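Local coordinates for protein N-acetylglucosamine-6-phosphate deacetylase (Thermotoga maritima, PDB 1O12) that probably removes the acetyl group from N-acetylglucosamine 6-phosphate, as a metal-dependent hydrolase carrying one divalent metal cation per subunit, at residues A[228-240]-A[253-267]. Sequence-based numbering, arbitrary orientation.
Sequences GLLLDDVKLELIC and VYKVKKANGIVLVTD
L236 to L238 of one strand pair in parallel with I262 to L264 of the next, two neighbouring strands of the amidohydrolase TIM barrel joined by helix 247-257 in a beta-alpha-beta unit. The pair exemplifies how such a unit packs its helix on one face of the strands and turns the other to the active site. The backbone ladder runs from L236 N to G261 O, on through V263 N to L236 O (2.8 Å, 167° at the hydrogen), to L238 N bonded to V263 O. Beyond it the strands splay: V265 N reaches L238 O only weakly, and a water joins L238 O, V265 O and C240 N.

Apolar groups fill the helix-facing side. V253 CG1 of the helix meets both L236 CD1 and L238 CD2, each at 4.0 Å, while the L238 side chain crosses that of I262 obliquely, CD1 to CG2 at 3.9 Å.

Polar grip comes from K257, whose chain, folded at chi2 (-64°) and chi3 (-53°), crosses the L236 side chain at about a right angle. K257 NZ donates to G228 O at 3.0 Å, almost in line with the C=O bond, and to V234 O at 2.8 Å in the carbonyl plane; a water takes a further bond. A methionine here would probably leave the G228 and V234 carbonyls without this donor and weaken the tie between helix 247-257 and the turn before strand 235-239. K235 NZ separately holds N260 O.

Toward the metal site the opposite face carries E237, bonded to H61 and salt-bridged to R206. There I239 CD1 packs against D267, the predicted proton donor/acceptor, whose OD1 is hydrogen-bonded to H63, touching D267 CB at 3.5 Å and OD2 at 3.4 Å.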
loop_
_atom_site.group_PDB
_atom_site.type_symbol
_atom_site.label_atom_id
_atom_site.label_comp_id
_atom_site.label_asym_id
_atom_site.label_seq_id
_atom_site.Cartn_x
_atom_site.Cartn_y
_atom_site.Cartn_z
ATOM N N GLY A 228 -6.167 6.121 3.460
ATOM C CA GLY A 228 -6.820 4.853 3.752
ATOM C C GLY A 228 -5.849 3.727 4.036
ATOM O O GLY A 228 -6.064 2.908 4.931
ATOM N N LEU A 229 -4.761 3.675 3.286
ATOM C CA LEU A 229 -3.808 2.619 3.507
ATOM C C LEU A 229 -2.880 2.933 4.666
ATOM O O LEU A 229 -2.524 2.049 5.436
ATOM C CB LEU A 229 -2.978 2.393 2.238
ATOM C CG LEU A 229 -3.754 1.990 0.993
ATOM C CD1 LEU A 229 -2.887 2.123 -0.248
ATOM C CD2 LEU A 229 -4.265 0.556 1.206
ATOM N N LEU A 230 -2.501 4.197 4.785
ATOM C CA LEU A 230 -1.545 4.634 5.802
ATOM C C LEU A 230 -2.026 4.589 7.226
ATOM O O LEU A 230 -1.308 4.113 8.112
ATOM C CB LEU A 230 -1.074 6.064 5.507
ATOM C CG LEU A 230 -0.079 6.671 6.494
ATOM C CD1 LEU A 230 1.201 5.855 6.479
ATOM C CD2 LEU A 230 0.212 8.114 6.127
ATOM N N LEU A 231 -3.239 5.092 7.439
ATOM C CA LEU A 231 -3.830 5.172 8.769
ATOM C C LEU A 231 -4.390 3.849 9.262
ATOM O O LEU A 231 -5.371 3.315 8.723
ATOM C CB LEU A 231 -4.922 6.244 8.778
ATOM C CG LEU A 231 -4.414 7.581 8.243
ATOM C CD1 LEU A 231 -5.581 8.516 8.015
ATOM C CD2 LEU A 231 -3.369 8.177 9.220
ATOM N N ASP A 232 -3.774 3.338 10.320
ATOM C CA ASP A 232 -4.163 2.061 10.906
ATOM C C ASP A 232 -5.563 1.910 11.478
ATOM O O ASP A 232 -6.093 0.812 11.469
ATOM C CB ASP A 232 -3.137 1.674 11.946
ATOM C CG ASP A 232 -1.852 1.175 11.313
ATOM O OD1 ASP A 232 -1.400 1.789 10.291
ATOM O OD2 ASP A 232 -1.300 0.165 11.836
ATOM N N ASP A 233 -6.168 2.993 11.964
ATOM C CA ASP A 233 -7.518 2.895 12.514
ATOM C C ASP A 233 -8.644 3.393 11.595
ATOM O O ASP A 233 -9.752 3.627 12.059
ATOM C CB ASP A 233 -7.596 3.627 13.840
ATOM C CG ASP A 233 -7.181 5.036 13.712
ATOM O OD1 ASP A 233 -7.211 5.758 14.728
ATOM O OD2 ASP A 233 -6.814 5.420 12.574
ATOM N N VAL A 234 -8.344 3.579 10.316
ATOM C CA VAL A 234 -9.334 3.979 9.305
ATOM C C VAL A 234 -9.725 2.650 8.669
ATOM O O VAL A 234 -8.853 1.921 8.170
ATOM C CB VAL A 234 -8.716 4.847 8.166
ATOM C CG1 VAL A 234 -9.625 4.825 6.945
ATOM C CG2 VAL A 234 -8.518 6.255 8.624
ATOM N N LYS A 235 -11.004 2.312 8.672
ATOM C CA LYS A 235 -11.389 1.044 8.069
ATOM C C LYS A 235 -11.791 1.262 6.605
ATOM O O LYS A 235 -12.255 2.348 6.246
ATOM C CB LYS A 235 -12.530 0.400 8.862
ATOM C CG LYS A 235 -12.256 0.261 10.354
ATOM C CD LYS A 235 -13.242 -0.716 10.987
ATOM C CE LYS A 235 -13.034 -0.850 12.487
ATOM N NZ LYS A 235 -11.587 -1.038 12.827
ATOM N N LEU A 236 -11.621 0.245 5.766
ATOM C CA LEU A 236 -11.960 0.389 4.364
ATOM C C LEU A 236 -13.008 -0.613 3.965
ATOM O O LEU A 236 -12.880 -1.803 4.265
ATOM C CB LEU A 236 -10.732 0.167 3.478
ATOM C CG LEU A 236 -9.400 0.826 3.856
ATOM C CD1 LEU A 236 -8.330 0.466 2.841
ATOM C CD2 LEU A 236 -9.599 2.332 3.917
ATOM N N GLU A 237 -14.064 -0.169 3.296
ATOM C CA GLU A 237 -15.022 -1.163 2.889
ATOM C C GLU A 237 -14.573 -1.675 1.508
ATOM O O GLU A 237 -14.059 -0.923 0.704
ATOM C CB GLU A 237 -16.471 -0.610 2.941
ATOM C CG GLU A 237 -16.932 0.299 1.856
ATOM C CD GLU A 237 -18.375 0.790 2.062
ATOM O OE1 GLU A 237 -18.977 1.226 1.066
ATOM O OE2 GLU A 237 -18.912 0.765 3.200
ATOM N N LEU A 238 -14.720 -2.971 1.273
ATOM C CA LEU A 238 -14.306 -3.576 0.020
ATOM C C LEU A 238 -15.412 -4.414 -0.644
ATOM O O LEU A 238 -16.068 -5.212 0.013
ATOM C CB LEU A 238 -13.119 -4.504 0.260
ATOM C CG LEU A 238 -11.845 -4.162 1.019
ATOM C CD1 LEU A 238 -10.907 -5.380 0.872
ATOM C CD2 LEU A 238 -11.172 -2.883 0.482
ATOM N N ILE A 239 -15.613 -4.244 -1.943
ATOM C CA ILE A 239 -16.606 -5.048 -2.649
ATOM C C ILE A 239 -15.862 -6.241 -3.257
ATOM O O ILE A 239 -15.174 -6.071 -4.257
ATOM C CB ILE A 239 -17.282 -4.240 -3.775
ATOM C CG1 ILE A 239 -18.039 -3.052 -3.181
ATOM C CG2 ILE A 239 -18.220 -5.149 -4.591
ATOM C CD1 ILE A 239 -18.361 -1.971 -4.201
ATOM N N CYS A 240 -15.989 -7.435 -2.673
ATOM C CA CYS A 240 -15.263 -8.589 -3.187
ATOM C C CYS A 240 -15.894 -9.418 -4.272
ATOM O O CYS A 240 -16.084 -10.616 -4.107
ATOM C CB CYS A 240 -14.881 -9.511 -2.058
ATOM S SG CYS A 240 -13.725 -8.724 -1.023
ATOM N N VAL A 253 -4.689 -5.021 -0.278
ATOM C CA VAL A 253 -5.338 -4.297 0.811
ATOM C C VAL A 253 -5.309 -5.156 2.081
ATOM O O VAL A 253 -5.052 -4.660 3.193
ATOM C CB VAL A 253 -6.783 -3.929 0.477
ATOM C CG1 VAL A 253 -7.427 -3.287 1.688
ATOM C CG2 VAL A 253 -6.812 -2.990 -0.703
ATOM N N TYR A 254 -5.545 -6.452 1.920
ATOM C CA TYR A 254 -5.523 -7.332 3.082
ATOM C C TYR A 254 -4.134 -7.300 3.731
ATOM O O TYR A 254 -4.007 -7.131 4.952
ATOM C CB TYR A 254 -5.895 -8.744 2.675
ATOM C CG TYR A 254 -5.618 -9.763 3.740
ATOM C CD1 TYR A 254 -6.202 -9.660 5.008
ATOM C CD2 TYR A 254 -4.786 -10.860 3.474
ATOM C CE1 TYR A 254 -5.973 -10.622 5.982
ATOM C CE2 TYR A 254 -4.551 -11.826 4.436
ATOM C CZ TYR A 254 -5.145 -11.709 5.686
ATOM O OH TYR A 254 -4.941 -12.707 6.616
ATOM N N LYS A 255 -3.100 -7.424 2.907
ATOM C CA LYS A 255 -1.723 -7.381 3.378
ATOM C C LYS A 255 -1.406 -6.112 4.201
ATOM O O LYS A 255 -0.775 -6.186 5.259
ATOM C CB LYS A 255 -0.795 -7.464 2.190
ATOM C CG LYS A 255 0.663 -7.425 2.554
ATOM C CD LYS A 255 1.499 -7.366 1.291
ATOM C CE LYS A 255 2.976 -7.413 1.614
ATOM N NZ LYS A 255 3.288 -8.739 2.176
ATOM N N VAL A 256 -1.862 -4.959 3.720
ATOM C CA VAL A 256 -1.621 -3.683 4.387
ATOM C C VAL A 256 -2.527 -3.385 5.576
ATOM O O VAL A 256 -2.059 -2.954 6.622
ATOM C CB VAL A 256 -1.801 -2.515 3.402
ATOM C CG1 VAL A 256 -1.482 -1.204 4.090
ATOM C CG2 VAL A 256 -0.932 -2.737 2.168
ATOM N N LYS A 257 -3.823 -3.606 5.399
ATOM C CA LYS A 257 -4.809 -3.325 6.434
ATOM C C LYS A 257 -5.097 -4.424 7.450
ATOM O O LYS A 257 -5.561 -4.126 8.553
ATOM C CB LYS A 257 -6.126 -2.936 5.771
ATOM C CG LYS A 257 -6.029 -1.758 4.831
ATOM C CD LYS A 257 -5.651 -0.503 5.569
ATOM C CE LYS A 257 -6.571 -0.261 6.716
ATOM N NZ LYS A 257 -6.278 1.056 7.341
ATOM N N LYS A 258 -4.842 -5.683 7.071
ATOM C CA LYS A 258 -5.106 -6.874 7.903
ATOM C C LYS A 258 -6.593 -6.949 8.084
ATOM O O LYS A 258 -7.289 -6.041 7.674
ATOM C CB LYS A 258 -4.429 -6.796 9.282
ATOM C CG LYS A 258 -2.926 -6.618 9.228
ATOM C CD LYS A 258 -2.225 -7.638 8.320
ATOM C CE LYS A 258 -0.722 -7.238 8.139
ATOM N NZ LYS A 258 0.052 -7.970 7.051
ATOM N N ALA A 259 -7.081 -8.026 8.699
ATOM C CA ALA A 259 -8.522 -8.222 8.927
ATOM C C ALA A 259 -9.166 -7.081 9.708
ATOM O O ALA A 259 -10.285 -6.678 9.421
ATOM C CB ALA A 259 -8.751 -9.524 9.648
ATOM N N ASN A 260 -8.429 -6.549 10.670
ATOM C CA ASN A 260 -8.885 -5.454 11.529
ATOM C C ASN A 260 -9.273 -4.161 10.803
ATOM O O ASN A 260 -10.015 -3.357 11.353
ATOM C CB ASN A 260 -7.787 -5.123 12.559
ATOM C CG ASN A 260 -7.055 -6.383 13.077
ATOM O OD1 ASN A 260 -6.614 -7.275 12.289
ATOM N ND2 ASN A 260 -6.911 -6.464 14.403
ATOM N N GLY A 261 -8.782 -3.945 9.582
ATOM C CA GLY A 261 -9.090 -2.708 8.890
ATOM C C GLY A 261 -9.940 -2.815 7.641
ATOM O O GLY A 261 -9.936 -1.904 6.823
ATOM N N ILE A 262 -10.675 -3.917 7.492
ATOM C CA ILE A 262 -11.523 -4.130 6.316
ATOM C C ILE A 262 -12.977 -4.444 6.665
ATOM O O ILE A 262 -13.271 -5.242 7.549
ATOM C CB ILE A 262 -10.954 -5.256 5.458
ATOM C CG1 ILE A 262 -9.735 -4.752 4.698
ATOM C CG2 ILE A 262 -12.009 -5.810 4.540
ATOM C CD1 ILE A 262 -8.816 -5.894 4.251
ATOM N N VAL A 263 -13.889 -3.802 5.960
ATOM C CA VAL A 263 -15.296 -4.027 6.205
ATOM C C VAL A 263 -15.923 -4.612 4.959
ATOM O O VAL A 263 -15.956 -3.956 3.913
ATOM C CB VAL A 263 -15.982 -2.715 6.570
ATOM C CG1 VAL A 263 -17.481 -2.777 6.265
ATOM C CG2 VAL A 263 -15.788 -2.462 8.031
ATOM N N LEU A 264 -16.412 -5.843 5.034
ATOM C CA LEU A 264 -17.023 -6.427 3.833
ATOM C C LEU A 264 -18.326 -5.695 3.553
ATOM O O LEU A 264 -19.033 -5.278 4.471
ATOM C CB LEU A 264 -17.249 -7.924 4.014
ATOM C CG LEU A 264 -16.344 -8.817 3.163
ATOM C CD1 LEU A 264 -15.001 -8.172 2.967
ATOM C CD2 LEU A 264 -16.193 -10.186 3.790
ATOM N N VAL A 265 -18.651 -5.544 2.283
ATOM C CA VAL A 265 -19.843 -4.814 1.888
ATOM C C VAL A 265 -20.344 -5.448 0.577
ATOM O O VAL A 265 -19.582 -6.091 -0.151
ATOM C CB VAL A 265 -19.435 -3.307 1.700
ATOM C CG1 VAL A 265 -19.902 -2.783 0.405
ATOM C CG2 VAL A 265 -19.924 -2.466 2.878
ATOM N N THR A 266 -21.607 -5.253 0.249
ATOM C CA THR A 266 -22.133 -5.834 -0.961
ATOM C C THR A 266 -22.292 -4.806 -2.095
ATOM O O THR A 266 -21.901 -5.084 -3.232
ATOM C CB THR A 266 -23.477 -6.555 -0.626
ATOM O OG1 THR A 266 -23.517 -7.832 -1.269
ATOM C CG2 THR A 266 -24.671 -5.722 -1.009
ATOM N N ASP A 267 -22.818 -3.615 -1.782
ATOM C CA ASP A 267 -23.050 -2.551 -2.766
ATOM C C ASP A 267 -23.952 -3.132 -3.850
ATOM O O ASP A 267 -23.931 -2.725 -5.008
ATOM C CB ASP A 267 -21.721 -2.053 -3.367
ATOM C CG ASP A 267 -21.875 -0.747 -4.216
ATOM O OD1 ASP A 267 -22.551 0.231 -3.794
ATOM O OD2 ASP A 267 -21.279 -0.691 -5.318
HETATM O O HOH W 1 -3.493 0.145 8.332
HETATM O O HOH W 2 -17.224 -7.638 -0.254
#